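Local structure of ubiquitin-conjugating enzyme E2 U (Homo sapiens, 1YRV) at residues K41-K46 against S126-L131; P138-P143 against I151-E156. The protein catalyses the covalent attachment of ubiquitin to other proteins, as a ubiquitin-conjugating enzyme that accepts ubiquitin as a thioester from the E1 activating enzyme. All coordinates share one frame; numbering follows the deposited sequence.

How the interactions relate
Interaction 1 and interaction 2 follow one another along the chain of the ubiquitin-conjugating core, the first closing before the second opens. Interaction 1 sets the edge strand 43-47, first of the four in the antiparallel sheet, against helix 124-135, in a partly buried position. Interaction 2 lies further out, where the loop that follows this helix meets the end of helix 146-153. Their centres are 24 Å apart, and their nearest atoms, about 9 Å apart, do not touch. The pair illustrates how one polypeptide uses small apolar contacts at two levels: joining sheet to helix in the body of the domain, then holding a loop to the end of helix 146-153 at the surface.

Interaction 1: K41-K46 against S126-L131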
loop_
_atom_site.group_PDB
_atom_site.type_symbol
_atom_site.label_atom_id
_atom_site.label_comp_id
_atom_site.label_asym_id
_atom_site.label_seq_id
_atom_site.Cartn_x
_atom_site.Cartn_y
_atom_site.Cartn_z
ATOM N N LYS A 41 -0.011 -8.738 12.649
ATOM C CA LYS A 41 1.249 -8.242 13.159
ATOM C C LYS A 41 1.938 -7.459 12.055
ATOM O O LYS A 41 1.990 -7.906 10.913
ATOM C CB LYS A 41 2.105 -9.437 13.575
ATOM C CG LYS A 41 3.564 -9.117 13.876
ATOM C CD LYS A 41 4.490 -10.203 13.315
ATOM C CE LYS A 41 5.966 -9.958 13.684
ATOM N NZ LYS A 41 6.495 -8.591 13.332
ATOM N N GLY A 42 2.458 -6.288 12.399
ATOM C CA GLY A 42 3.163 -5.470 11.426
ATOM C C GLY A 42 2.322 -4.608 10.500
ATOM O O GLY A 42 2.852 -4.027 9.562
ATOM N N ILE A 43 1.027 -4.505 10.776
ATOM C CA ILE A 43 0.123 -3.737 9.952
ATOM C C ILE A 43 -0.856 -2.906 10.776
ATOM O O ILE A 43 -1.573 -3.422 11.633
ATOM C CB ILE A 43 -0.643 -4.673 9.030
ATOM C CG1 ILE A 43 0.239 -5.031 7.842
ATOM C CG2 ILE A 43 -1.944 -4.031 8.595
ATOM C CD1 ILE A 43 0.048 -6.401 7.371
ATOM N N THR A 44 -0.883 -1.612 10.496
ATOM C CA THR A 44 -1.757 -0.683 11.195
ATOM C C THR A 44 -2.447 0.151 10.153
ATOM O O THR A 44 -1.816 0.592 9.187
ATOM C CB THR A 44 -0.951 0.246 12.082
ATOM O OG1 THR A 44 -0.007 -0.533 12.826
ATOM C CG2 THR A 44 -1.860 0.981 13.049
ATOM N N ALA A 45 -3.745 0.356 10.330
ATOM C CA ALA A 45 -4.524 1.140 9.377
ATOM C C ALA A 45 -5.621 1.834 10.142
ATOM O O ALA A 45 -6.319 1.223 10.943
ATOM C CB ALA A 45 -5.103 0.238 8.307
ATOM N N LYS A 46 -5.755 3.122 9.908
ATOM C CA LYS A 46 -6.755 3.882 10.619
ATOM C C LYS A 46 -7.511 4.823 9.690
ATOM O O LYS A 46 -6.899 5.518 8.875
ATOM C CB LYS A 46 -6.057 4.684 11.720
ATOM C CG LYS A 46 -6.981 5.325 12.739
ATOM C CD LYS A 46 -7.621 4.290 13.692
ATOM C CE LYS A 46 -8.847 4.914 14.378
ATOM N NZ LYS A 46 -8.696 6.425 14.475
ATOM N N SER A 126 -6.698 -7.734 2.412
ATOM C CA SER A 126 -5.994 -8.273 1.256
ATOM C C SER A 126 -5.000 -7.291 0.747
ATOM O O SER A 126 -3.824 -7.597 0.550
ATOM C CB SER A 126 -6.950 -8.546 0.103
ATOM O OG SER A 126 -7.729 -9.670 0.359
ATOM N N ILE A 127 -5.513 -6.102 0.485
ATOM C CA ILE A 127 -4.716 -5.005 -0.021
ATOM C C ILE A 127 -3.516 -4.736 0.878
ATOM O O ILE A 127 -2.416 -4.489 0.401
ATOM C CB ILE A 127 -5.573 -3.746 -0.090
ATOM C CG1 ILE A 127 -6.829 -4.040 -0.951
ATOM C CG2 ILE A 127 -4.703 -2.586 -0.527
ATOM C CD1 ILE A 127 -7.794 -2.893 -1.027
ATOM N N LEU A 128 -3.730 -4.787 2.181
ATOM C CA LEU A 128 -2.649 -4.510 3.106
ATOM C C LEU A 128 -1.605 -5.639 3.079
ATOM O O LEU A 128 -0.413 -5.362 2.972
ATOM C CB LEU A 128 -3.220 -4.267 4.512
ATOM C CG LEU A 128 -4.131 -3.025 4.668
ATOM C CD1 LEU A 128 -4.650 -2.806 6.121
ATOM C CD2 LEU A 128 -3.299 -1.799 4.252
ATOM N N LEU A 129 -2.040 -6.900 3.140
ATOM C CA LEU A 129 -1.095 -8.008 3.095
ATOM C C LEU A 129 -0.435 -8.032 1.734
ATOM O O LEU A 129 0.783 -8.184 1.644
ATOM C CB LEU A 129 -1.783 -9.362 3.353
ATOM C CG LEU A 129 -2.610 -9.507 4.655
ATOM C CD1 LEU A 129 -3.337 -10.828 4.653
ATOM C CD2 LEU A 129 -1.705 -9.385 5.908
ATOM N N ALA A 130 -1.202 -7.869 0.657
ATOM C CA ALA A 130 -0.561 -7.902 -0.658
ATOM C C ALA A 130 0.506 -6.816 -0.764
ATOM O O ALA A 130 1.626 -7.082 -1.238
ATOM C CB ALA A 130 -1.594 -7.749 -1.805
ATOM N N LEU A 131 0.173 -5.602 -0.329
ATOM C CA LEU A 131 1.126 -4.473 -0.357
ATOM C C LEU A 131 2.422 -4.837 0.357
ATOM O O LEU A 131 3.515 -4.619 -0.155
ATOM C CB LEU A 131 0.511 -3.243 0.327
ATOM C CG LEU A 131 0.056 -2.028 -0.509
ATOM C CD1 LEU A 131 -0.459 -2.451 -1.830
ATOM C CD2 LEU A 131 -0.998 -1.269 0.275
#
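Leu-128 and Leu-129, which meet Ile-43 and Ala-45 across this contact, belong to a helical turn held by its own backbone, with Leu-131 N bonded to Ile-127 O at 2.9 Å. No hydrogen bond crosses to the strand, and the interface is made by four apolar side chains. One branch of Leu-128 does most of the work: its CD1 lies 3.8 Å from Ala-45 CB and 3.9 Å from Ile-43 CG2, so a single methyl spans two residues on the same face of the strand. Thr-44 between them points away. Ile-43 uses both of its branches. With CG1 anti to the carbonyl carbon (chi1 -80°), CG2 is directed to Leu-128 while the longer arm carries CD1 to Leu-129 CD2, 3.8 Å away, the two side chains meeting at about a right angle. The strand and helix segments run at 139° to each other, with axes 9.9 Å apart. Leu-35 of the N-terminal helix 23-38 touches both Ala-45 and Leu-128, continuing the apolar cluster beyond the pair. Being purely dispersive and hydrophobic, the contact ties the edge of the sheet to the central helix of the E2 fold through the fit of methyl groups, without directional bonds between the two segments.

Interaction 2: P138-P143 against I151-E156; sequences PVLENP and ILVKDE
Leu-152 and Leu-140 meet through their CD2 methyls, 4.0 Å apart, with the two side chains crossing at about a right angle. The closer-packed part of the contact gathers round Leu-152 CD2, which also lies 4.1 Å from Pro-138 CG. Its two neighbours are reached in nearly perpendicular directions, so the methyl occupies a corner formed by the proline ring and the leucine tip. The first torsion explains this reach: CG of Leu-152 is anti to its backbone N (chi1 172°), extending the branch from the last turn of the helix to the loop.

The other side differs in exposure more than in distance. Leu-140 CD2 makes its second contact with Val-153 CG2 at 4.1 Å, and both of these residues are exposed, so this pair forms the solvent-facing border. No hydrogen bond joins the segments, and the turn from Pro-138 to Leu-140 has just a weak backbone bond of its own. Within it, Val-139 N is bonded to Asn-99 OD1.

Pro-98 and the side chain of Tyr-159 also touch Leu-152, while Pro-138 also touches Trp-67 and His-97, with its side chain about 10 Å from that of Cys-108, the predicted thioester-forming residue. The contact thus fastens the loop after helix 124-135 to the end of helix 146-153, just before Asp-155, at the N-cap of helix 156-166, accepts a hydrogen bond from Leu-158 N through OD1.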
loop_
_atom_site.group_PDB
_atom_site.type_symbol
_atom_site.label_atom_id
_atom_site.label_comp_id
_atom_site.label_asym_id
_atom_site.label_seq_id
_atom_site.Cartn_x
_atom_site.Cartn_y
_atom_site.Cartn_z
ATOM N N PRO A 138 10.524 -6.061 -4.967
ATOM C CA PRO A 138 10.493 -5.299 -6.214
ATOM C C PRO A 138 10.523 -6.147 -7.502
ATOM O O PRO A 138 11.058 -7.260 -7.548
ATOM C CB PRO A 138 11.721 -4.403 -6.078
ATOM C CG PRO A 138 11.772 -4.143 -4.604
ATOM C CD PRO A 138 11.533 -5.511 -4.040
ATOM N N VAL A 139 9.931 -5.585 -8.547
ATOM C CA VAL A 139 9.874 -6.214 -9.854
ATOM C C VAL A 139 11.001 -5.553 -10.628
ATOM O O VAL A 139 10.789 -4.545 -11.317
ATOM C CB VAL A 139 8.533 -5.893 -10.570
ATOM C CG1 VAL A 139 8.475 -6.567 -11.932
ATOM C CG2 VAL A 139 7.365 -6.315 -9.702
ATOM N N LEU A 140 12.207 -6.098 -10.498
ATOM C CA LEU A 140 13.357 -5.528 -11.190
ATOM C C LEU A 140 13.118 -5.455 -12.694
ATOM O O LEU A 140 13.720 -4.630 -13.380
ATOM C CB LEU A 140 14.605 -6.362 -10.904
ATOM C CG LEU A 140 14.985 -6.500 -9.429
ATOM C CD1 LEU A 140 16.079 -7.551 -9.271
ATOM C CD2 LEU A 140 15.432 -5.146 -8.898
ATOM N N GLU A 141 12.224 -6.313 -13.185
ATOM C CA GLU A 141 11.891 -6.392 -14.607
ATOM C C GLU A 141 11.970 -5.050 -15.327
ATOM O O GLU A 141 12.865 -4.813 -16.149
ATOM C CB GLU A 141 10.492 -7.003 -14.795
ATOM C CG GLU A 141 9.912 -6.826 -16.208
ATOM C CD GLU A 141 10.754 -7.474 -17.313
ATOM O OE1 GLU A 141 10.498 -7.162 -18.509
ATOM O OE2 GLU A 141 11.655 -8.296 -16.988
ATOM N N ASN A 142 11.033 -4.167 -15.022
ATOM C CA ASN A 142 11.050 -2.882 -15.667
ATOM C C ASN A 142 10.623 -1.850 -14.655
ATOM O O ASN A 142 9.511 -1.336 -14.698
ATOM C CB ASN A 142 10.113 -2.905 -16.859
ATOM C CG ASN A 142 10.299 -1.711 -17.743
ATOM O OD1 ASN A 142 9.790 -1.673 -18.864
ATOM N ND2 ASN A 142 11.033 -0.715 -17.246
ATOM N N PRO A 143 11.538 -1.500 -13.746
ATOM C CA PRO A 143 11.322 -0.535 -12.675
ATOM C C PRO A 143 11.094 0.880 -13.114
ATOM O O PRO A 143 11.598 1.310 -14.146
ATOM C CB PRO A 143 12.586 -0.673 -11.853
ATOM C CG PRO A 143 13.613 -0.826 -12.929
ATOM C CD PRO A 143 12.968 -1.841 -13.847
ATOM N N ILE A 151 21.069 -0.120 -7.985
ATOM C CA ILE A 151 21.809 -0.275 -6.733
ATOM C C ILE A 151 21.392 -1.501 -5.947
ATOM O O ILE A 151 22.198 -2.107 -5.219
ATOM C CB ILE A 151 21.625 0.930 -5.820
ATOM C CG1 ILE A 151 22.463 2.084 -6.361
ATOM C CG2 ILE A 151 22.010 0.569 -4.367
ATOM C CD1 ILE A 151 22.317 3.358 -5.576
ATOM N N LEU A 152 20.111 -1.835 -6.061
ATOM C CA LEU A 152 19.559 -2.984 -5.368
ATOM C C LEU A 152 20.193 -4.250 -5.913
ATOM O O LEU A 152 20.655 -5.105 -5.154
ATOM C CB LEU A 152 18.044 -3.021 -5.572
ATOM C CG LEU A 152 17.303 -4.266 -5.078
ATOM C CD1 LEU A 152 17.773 -4.634 -3.680
ATOM C CD2 LEU A 152 15.799 -3.983 -5.090
ATOM N N VAL A 153 20.205 -4.352 -7.240
ATOM C CA VAL A 153 20.778 -5.504 -7.920
ATOM C C VAL A 153 22.189 -5.838 -7.402
ATOM O O VAL A 153 22.442 -6.927 -6.870
ATOM C CB VAL A 153 20.832 -5.259 -9.435
ATOM C CG1 VAL A 153 21.490 -6.446 -10.127
ATOM C CG2 VAL A 153 19.417 -5.042 -9.964
ATOM N N LYS A 154 23.107 -4.897 -7.544
ATOM C CA LYS A 154 24.464 -5.113 -7.078
ATOM C C LYS A 154 24.613 -4.551 -5.679
ATOM O O LYS A 154 24.328 -3.394 -5.448
ATOM C CB LYS A 154 25.448 -4.420 -8.013
ATOM C CG LYS A 154 26.186 -5.369 -8.948
ATOM C CD LYS A 154 27.454 -5.910 -8.282
ATOM C CE LYS A 154 27.143 -6.776 -7.054
ATOM N NZ LYS A 154 28.395 -7.278 -6.409
ATOM N N ASP A 155 25.049 -5.361 -4.733
ATOM C CA ASP A 155 25.235 -4.859 -3.380
ATOM C C ASP A 155 23.938 -4.392 -2.718
ATOM O O ASP A 155 23.704 -3.196 -2.546
ATOM C CB ASP A 155 26.226 -3.694 -3.385
ATOM C CG ASP A 155 26.782 -3.401 -2.007
ATOM O OD1 ASP A 155 26.042 -3.599 -1.011
ATOM O OD2 ASP A 155 27.954 -2.967 -1.934
ATOM N N GLU A 156 23.105 -5.347 -2.327
ATOM C CA GLU A 156 21.862 -5.034 -1.656
ATOM C C GLU A 156 22.161 -4.425 -0.275
ATOM O O GLU A 156 21.274 -3.873 0.384
ATOM C CB GLU A 156 21.045 -6.302 -1.474
ATOM C CG GLU A 156 21.570 -7.155 -0.346
ATOM C CD GLU A 156 20.525 -8.084 0.226
ATOM O OE1 GLU A 156 20.502 -8.225 1.480
ATOM O OE2 GLU A 156 19.744 -8.662 -0.579
#